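Local coordinates for protein 3-ketosteroid-delta4-5alpha-dehydrogenase (Rhodococcus jostii, PDB 4AT2) that probably oxidises 3-ketosteroids with the help of a bound FAD, introducing a double bond into the steroid A ring during bacterial steroid catabolism, at residues A[228-233]-A[297-302]; A[261-266]-A[291-296]. One frame throughout, in Å; residues are numbered along the deposited sequence.

Contact 1 (A[228-233]-A[297-302])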
loop_
_atom_site.group_PDB
_atom_site.type_symbol
_atom_site.label_atom_id
_atom_site.label_comp_id
_atom_site.label_asym_id
_atom_site.label_seq_id
_atom_site.Cartn_x
_atom_site.Cartn_y
_atom_site.Cartn_z
ATOM N N LEU A 228 0.119 -22.150 -16.636
ATOM C CA LEU A 228 -0.244 -21.850 -18.012
ATOM C C LEU A 228 0.669 -22.616 -18.955
ATOM O O LEU A 228 1.826 -22.875 -18.626
ATOM C CB LEU A 228 -0.116 -20.352 -18.272
ATOM C CG LEU A 228 -1.053 -19.500 -17.392
ATOM C CD1 LEU A 228 -0.668 -18.028 -17.402
ATOM C CD2 LEU A 228 -2.504 -19.655 -17.824
ATOM N N VAL A 229 0.137 -22.970 -20.123
ATOM C CA VAL A 229 0.921 -23.584 -21.179
ATOM C C VAL A 229 1.160 -22.528 -22.257
ATOM O O VAL A 229 0.224 -21.851 -22.679
ATOM C CB VAL A 229 0.189 -24.782 -21.811
ATOM C CG1 VAL A 229 1.047 -25.413 -22.903
ATOM C CG2 VAL A 229 -0.159 -25.814 -20.748
ATOM N N THR A 230 2.413 -22.382 -22.685
ATOM C CA THR A 230 2.749 -21.404 -23.720
ATOM C C THR A 230 3.420 -22.074 -24.921
ATOM O O THR A 230 4.098 -23.079 -24.759
ATOM C CB THR A 230 3.670 -20.276 -23.190
ATOM O OG1 THR A 230 4.871 -20.842 -22.649
ATOM C CG2 THR A 230 2.968 -19.460 -22.116
ATOM N N ASP A 231 3.226 -21.527 -26.119
ATOM C CA ASP A 231 4.002 -22.009 -27.273
ATOM C C ASP A 231 5.315 -21.224 -27.389
ATOM O O ASP A 231 5.620 -20.398 -26.524
ATOM C CB ASP A 231 3.180 -22.001 -28.576
ATOM C CG ASP A 231 2.809 -20.601 -29.047
ATOM O OD1 ASP A 231 3.452 -19.611 -28.653
ATOM O OD2 ASP A 231 1.864 -20.498 -29.846
ATOM N N ASP A 232 6.089 -21.471 -28.444
ATOM C CA ASP A 232 7.422 -20.861 -28.548
ATOM C C ASP A 232 7.408 -19.357 -28.863
ATOM O O ASP A 232 8.455 -18.706 -28.834
ATOM C CB ASP A 232 8.349 -21.646 -29.498
ATOM C CG ASP A 232 7.815 -21.752 -30.918
ATOM O OD1 ASP A 232 6.892 -20.999 -31.312
ATOM O OD2 ASP A 232 8.351 -22.606 -31.667
ATOM N N THR A 233 6.229 -18.811 -29.147
ATOM C CA THR A 233 6.072 -17.363 -29.328
ATOM C C THR A 233 5.698 -16.680 -28.015
ATOM O O THR A 233 5.670 -15.449 -27.933
ATOM C CB THR A 233 4.997 -17.013 -30.384
ATOM O OG1 THR A 233 3.686 -17.205 -29.826
ATOM C CG2 THR A 233 5.157 -17.870 -31.642
ATOM N N GLN A 297 2.111 -13.754 -13.477
ATOM C CA GLN A 297 3.387 -13.090 -13.194
ATOM C C GLN A 297 4.562 -13.896 -13.754
ATOM O O GLN A 297 5.558 -13.321 -14.187
ATOM C CB GLN A 297 3.603 -12.922 -11.692
ATOM C CG GLN A 297 2.790 -11.827 -11.017
ATOM C CD GLN A 297 3.203 -11.665 -9.566
ATOM O OE1 GLN A 297 2.573 -12.236 -8.655
ATOM N NE2 GLN A 297 4.289 -10.918 -9.331
ATOM N N ALA A 298 4.448 -15.230 -13.729
ATOM C CA ALA A 298 5.504 -16.099 -14.261
ATOM C C ALA A 298 5.814 -15.794 -15.724
ATOM O O ALA A 298 6.936 -16.032 -16.170
ATOM C CB ALA A 298 5.148 -17.575 -14.079
ATOM N N LEU A 299 4.833 -15.248 -16.445
ATOM C CA LEU A 299 4.975 -14.864 -17.857
ATOM C C LEU A 299 5.383 -13.403 -18.049
ATOM O O LEU A 299 5.468 -12.927 -19.190
ATOM C CB LEU A 299 3.669 -15.115 -18.628
ATOM C CG LEU A 299 3.137 -16.549 -18.644
ATOM C CD1 LEU A 299 1.964 -16.631 -19.614
ATOM C CD2 LEU A 299 4.203 -17.541 -19.041
ATOM N N GLY A 300 5.630 -12.693 -16.954
ATOM C CA GLY A 300 5.914 -11.266 -17.020
ATOM C C GLY A 300 4.701 -10.352 -16.868
ATOM O O GLY A 300 4.795 -9.154 -17.102
ATOM N N ALA A 301 3.557 -10.893 -16.459
ATOM C CA ALA A 301 2.384 -10.044 -16.247
ATOM C C ALA A 301 2.619 -9.026 -15.145
ATOM O O ALA A 301 3.262 -9.323 -14.136
ATOM C CB ALA A 301 1.146 -10.877 -15.920
ATOM N N ASP A 302 2.064 -7.842 -15.359
ATOM C CA ASP A 302 2.186 -6.735 -14.427
ATOM C C ASP A 302 1.068 -6.781 -13.378
ATOM O O ASP A 302 0.066 -7.490 -13.556
ATOM C CB ASP A 302 2.135 -5.428 -15.221
ATOM C CG ASP A 302 2.818 -4.267 -14.511
ATOM O OD1 ASP A 302 3.397 -4.463 -13.415
ATOM O OD2 ASP A 302 2.752 -3.147 -15.074
#
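Leu299 spreads its two methyls between Leu228 and Thr230, and this small apolar cluster is the whole of the contact. Leu299 CD1 lies 3.7 Å from CD1 of Leu228, the two leucine side chains slanting across one another. The other branch is turned to the threonine: Leu299 CD2 meets Thr230 CG2 tip to tip at 3.8 Å, and Leu299 CD1 also comes within 3.9 Å of the same CG2. In Thr230, OG1 sits between the backbone N and the carbonyl carbon (chi1 57°), with the touching methyl CG2 anti to the carbonyl carbon.

Behind Leu299, whose CB points toward the strand, the chain leaves its helix through a type I turn from Gln297 to Gly300. Gly300 takes positive phi (92°) and donates its N to Gln297 O at 2.8 Å, part of a Schellman motif at the end of the helix. On the other segment, the strand gives way to an Asx turn in which Asp231 OD1 receives Thr233 N at 2.9 Å from above the carboxylate plane. Thr233 OG1 is a second donor to Asp231 OD1, at 2.7 Å on the syn side, and Arg235 N a further one, tying the turn together.

Strand 223-230 is paired with strands 30-31 and 236-243, and Leu299 extends the apolar patch onto Val236 and Pro29. The contact thus packs the loop that follows helix 291-297 against the end of strand 223-230, with strand 467-468 also touching Leu299.

Contact 2 (A[261-266]-A[291-296]). With FAD (flavin-adenine dinucleotide), chain D.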
loop_
_atom_site.group_PDB
_atom_site.type_symbol
_atom_site.label_atom_id
_atom_site.label_comp_id
_atom_site.label_asym_id
_atom_site.label_seq_id
_atom_site.Cartn_x
_atom_site.Cartn_y
_atom_site.Cartn_z
ATOM N N GLY A 261 -10.373 -15.581 -8.749
ATOM C CA GLY A 261 -10.491 -14.852 -7.490
ATOM C C GLY A 261 -9.188 -14.292 -6.961
ATOM O O GLY A 261 -8.176 -14.267 -7.657
ATOM N N SER A 262 -9.227 -13.879 -5.699
ATOM C CA SER A 262 -8.192 -13.015 -5.113
ATOM C C SER A 262 -7.055 -13.795 -4.468
ATOM O O SER A 262 -6.969 -15.014 -4.621
ATOM C CB SER A 262 -8.843 -12.092 -4.083
ATOM O OG SER A 262 -9.112 -12.792 -2.869
ATOM N N PHE A 263 -6.181 -13.077 -3.752
ATOM C CA PHE A 263 -5.104 -13.714 -2.983
ATOM C C PHE A 263 -5.312 -13.663 -1.477
ATOM O O PHE A 263 -4.383 -13.929 -0.718
ATOM C CB PHE A 263 -3.708 -13.170 -3.345
ATOM C CG PHE A 263 -3.464 -11.712 -2.990
ATOM C CD1 PHE A 263 -3.846 -10.683 -3.862
ATOM C CD2 PHE A 263 -2.781 -11.366 -1.819
ATOM C CE1 PHE A 263 -3.572 -9.346 -3.556
ATOM C CE2 PHE A 263 -2.500 -10.035 -1.518
ATOM C CZ PHE A 263 -2.897 -9.021 -2.388
ATOM N N ALA A 264 -6.536 -13.357 -1.056
ATOM C CA ALA A 264 -6.823 -13.094 0.365
ATOM C C ALA A 264 -6.369 -14.205 1.321
ATOM O O ALA A 264 -5.982 -13.927 2.455
ATOM C CB ALA A 264 -8.305 -12.813 0.564
ATOM N N TYR A 265 -6.421 -15.456 0.873
ATOM C CA TYR A 265 -6.036 -16.570 1.735
ATOM C C TYR A 265 -4.616 -17.093 1.545
ATOM O O TYR A 265 -4.222 -18.092 2.143
ATOM C CB TYR A 265 -7.122 -17.656 1.740
ATOM C CG TYR A 265 -8.293 -17.175 2.580
ATOM C CD1 TYR A 265 -8.168 -17.051 3.968
ATOM C CD2 TYR A 265 -9.504 -16.800 1.996
ATOM C CE1 TYR A 265 -9.217 -16.584 4.748
ATOM C CE2 TYR A 265 -10.568 -16.338 2.774
ATOM C CZ TYR A 265 -10.413 -16.227 4.148
ATOM O OH TYR A 265 -11.441 -15.756 4.942
ATOM N N ASN A 266 -3.828 -16.382 0.752
ATOM C CA ASN A 266 -2.416 -16.688 0.608
ATOM C C ASN A 266 -1.606 -15.865 1.628
ATOM O O ASN A 266 -1.421 -14.663 1.454
ATOM C CB ASN A 266 -1.976 -16.414 -0.844
ATOM C CG ASN A 266 -0.536 -16.808 -1.109
ATOM O OD1 ASN A 266 0.347 -16.552 -0.288
ATOM N ND2 ASN A 266 -0.282 -17.408 -2.280
ATOM N N ARG A 291 -3.266 -18.036 -6.912
ATOM C CA ARG A 291 -2.576 -18.857 -7.913
ATOM C C ARG A 291 -2.576 -18.252 -9.319
ATOM O O ARG A 291 -1.524 -18.278 -9.989
ATOM C CB ARG A 291 -3.128 -20.291 -7.943
ATOM C CG ARG A 291 -2.349 -21.260 -8.841
ATOM C CD ARG A 291 -1.097 -21.794 -8.165
ATOM N NE ARG A 291 -0.351 -22.732 -9.014
ATOM C CZ ARG A 291 0.646 -23.505 -8.586
ATOM N NH1 ARG A 291 1.021 -23.468 -7.305
ATOM N NH2 ARG A 291 1.282 -24.313 -9.430
ATOM N N SER A 292 -3.722 -17.717 -9.762
ATOM C CA SER A 292 -3.790 -17.141 -11.110
ATOM C C SER A 292 -2.951 -15.878 -11.256
ATOM O O SER A 292 -2.421 -15.629 -12.334
ATOM C CB SER A 292 -5.222 -16.886 -11.564
ATOM O OG SER A 292 -5.875 -15.972 -10.720
ATOM N N ILE A 293 -2.827 -15.097 -10.186
ATOM C CA ILE A 293 -1.938 -13.939 -10.203
ATOM C C ILE A 293 -0.507 -14.425 -10.412
ATOM O O ILE A 293 0.207 -13.915 -11.276
ATOM C CB ILE A 293 -2.063 -13.081 -8.913
ATOM C CG1 ILE A 293 -3.450 -12.426 -8.859
ATOM C CG2 ILE A 293 -0.963 -12.025 -8.900
ATOM C CD1 ILE A 293 -3.857 -11.848 -7.512
ATOM N N LEU A 294 -0.097 -15.421 -9.636
ATOM C CA LEU A 294 1.267 -15.949 -9.723
ATOM C C LEU A 294 1.564 -16.595 -11.076
ATOM O O LEU A 294 2.653 -16.403 -11.630
ATOM C CB LEU A 294 1.538 -16.929 -8.572
ATOM C CG LEU A 294 1.405 -16.381 -7.135
ATOM C CD1 LEU A 294 1.599 -17.505 -6.124
ATOM C CD2 LEU A 294 2.360 -15.214 -6.857
ATOM N N MET A 295 0.593 -17.342 -11.601
ATOM C CA MET A 295 0.730 -18.021 -12.890
ATOM C C MET A 295 1.007 -17.017 -13.997
ATOM O O MET A 295 1.807 -17.281 -14.903
ATOM C CB MET A 295 -0.563 -18.761 -13.236
ATOM C CG MET A 295 -0.753 -20.040 -12.452
ATOM S SD MET A 295 -2.414 -20.720 -12.663
ATOM C CE MET A 295 -2.631 -20.495 -14.387
ATOM N N ALA A 296 0.323 -15.880 -13.914
ATOM C CA ALA A 296 0.456 -14.840 -14.927
ATOM C C ALA A 296 1.764 -14.064 -14.726
ATOM O O ALA A 296 2.463 -13.777 -15.702
ATOM C CB ALA A 296 -0.756 -13.917 -14.908
HETATM P PA FAD D . -15.408 -15.940 -7.170
HETATM O O1A FAD D . -16.823 -15.536 -7.319
HETATM O O2A FAD D . -14.936 -16.400 -5.856
HETATM O O5B FAD D . -15.107 -17.081 -8.253
HETATM C C5B FAD D . -13.796 -17.638 -8.391
HETATM C C4B FAD D . -13.932 -19.143 -8.676
HETATM O O4B FAD D . -12.591 -19.595 -8.967
HETATM C C3B FAD D . -14.387 -19.882 -7.411
HETATM O O3B FAD D . -15.529 -20.715 -7.732
HETATM C C2B FAD D . -13.160 -20.705 -7.003
HETATM O O2B FAD D . -13.564 -21.967 -6.408
HETATM C C1B FAD D . -12.459 -20.912 -8.344
HETATM N N9A FAD D . -11.010 -21.190 -8.231
HETATM C C8A FAD D . -10.134 -20.734 -7.328
HETATM N N7A FAD D . -8.936 -21.236 -7.621
HETATM C C5A FAD D . -9.057 -22.003 -8.722
HETATM C C6A FAD D . -8.190 -22.745 -9.454
HETATM N N6A FAD D . -6.907 -22.784 -9.095
HETATM N N1A FAD D . -8.588 -23.440 -10.534
HETATM C C2A FAD D . -9.915 -23.402 -10.935
HETATM N N3A FAD D . -10.799 -22.640 -10.176
HETATM C C4A FAD D . -10.345 -21.964 -9.089
HETATM N N1 FAD D . -18.736 -7.707 -3.511
HETATM C C2 FAD D . -19.676 -6.932 -4.166
HETATM O O2 FAD D . -19.341 -6.298 -5.158
HETATM N N3 FAD D . -20.997 -6.879 -3.699
HETATM C C4 FAD D . -21.365 -7.576 -2.546
HETATM O O4 FAD D . -22.533 -7.494 -2.156
HETATM C C4X FAD D . -20.410 -8.354 -1.880
HETATM N N5 FAD D . -20.726 -9.026 -0.746
HETATM C C5X FAD D . -19.743 -9.571 -0.003
HETATM C C6 FAD D . -20.012 -10.040 1.286
HETATM C C7 FAD D . -19.005 -10.623 2.060
HETATM C C7M FAD D . -19.334 -11.079 3.352
HETATM C C8 FAD D . -17.697 -10.729 1.541
HETATM C C8M FAD D . -16.635 -11.311 2.263
HETATM C C9 FAD D . -17.435 -10.270 0.249
HETATM C C9A FAD D . -18.446 -9.670 -0.517
HETATM N N10 FAD D . -18.190 -9.191 -1.759
HETATM C C10 FAD D . -19.103 -8.418 -2.364
HETATM C "C1'" FAD D . -16.965 -9.548 -2.521
HETATM C "C2'" FAD D . -17.323 -10.525 -3.651
HETATM O "O2'" FAD D . -18.042 -11.600 -3.042
HETATM C "C3'" FAD D . -16.058 -11.068 -4.335
HETATM O "O3'" FAD D . -15.014 -10.081 -4.402
HETATM C "C4'" FAD D . -16.406 -11.553 -5.752
HETATM O "O4'" FAD D . -17.449 -12.534 -5.647
HETATM C "C5'" FAD D . -15.183 -12.182 -6.425
HETATM O "O5'" FAD D . -15.541 -12.541 -7.773
HETATM P P FAD D . -14.582 -13.513 -8.630
HETATM O O1P FAD D . -13.241 -12.931 -8.753
HETATM O O2P FAD D . -15.343 -13.919 -9.858
HETATM O O3P FAD D . -14.363 -14.755 -7.596
HETATM O O HOH W 1 -5.594 -15.401 -8.013
#
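Gly261 faces Ser292 across a single water, which donates to Gly261 O at 2.8 Å. Ser292 is modelled in two conformers; in one of them its OG lies 2.8 Å from this water and also bonds Thr260 OG1, so the bridge probably forms only part of the time. In that conformer Ser292 OG and Gly261 O are 4.2 Å apart, too far for a direct bond. Gly261 belongs to the FAD pocket, its CA 3.6 Å from O1P of the cofactor's pyrophosphate.

The side chain of Ser262 points away from the helix. Its OG receives Ala264 N in a nearly straight bond (166°), an ST turn, and is also linked to His288, whose NE2 in turn bonds FAD. At Phe263, CB points to helix 291-297, and chi1 of 66° places the ring so that its CD1 corner meets Ile293 CD1 obliquely at 3.8 Å. A type I turn from Phe263 leads to Asn266, the N-cap of helix 267-273, where OD1 accepts from Met269 N and ND2 donates to Asp289 O. Asn266 ND2 also rests 4.3 Å from Leu294 CD1.

The one apolar pair is Phe263 with Ile293, and no direct polar bond joins the segments. A water and one methyl-ring contact thus link the helix to a loop whose Gly261 lines the FAD pocket, consistent with a modest, partly water-mediated attachment.

The two contacts lie with their centres 15 Å apart on the same side of the chain's centre. Along the sequence they run 228-233, 261-266, 291-296 and 297-302, so contact 2 falls entirely within the span bracketed by contact 1. Helix 291-297 unites them: it packs on the loop after strand 255-258 of the parallel sheet, while Met295 of the helix and Leu299 of the loop after it pack on strand 223-230 of the mixed sheet. Met295 CE is 3.5 Å from Leu228 CG, and Ala301 N probably bonds Ala296 O at 3.2 Å. The second subunit packs on the helix and its following loop, at Leu294 in contact 2 and at Gln297, Ala298 and Asp302 in contact 1.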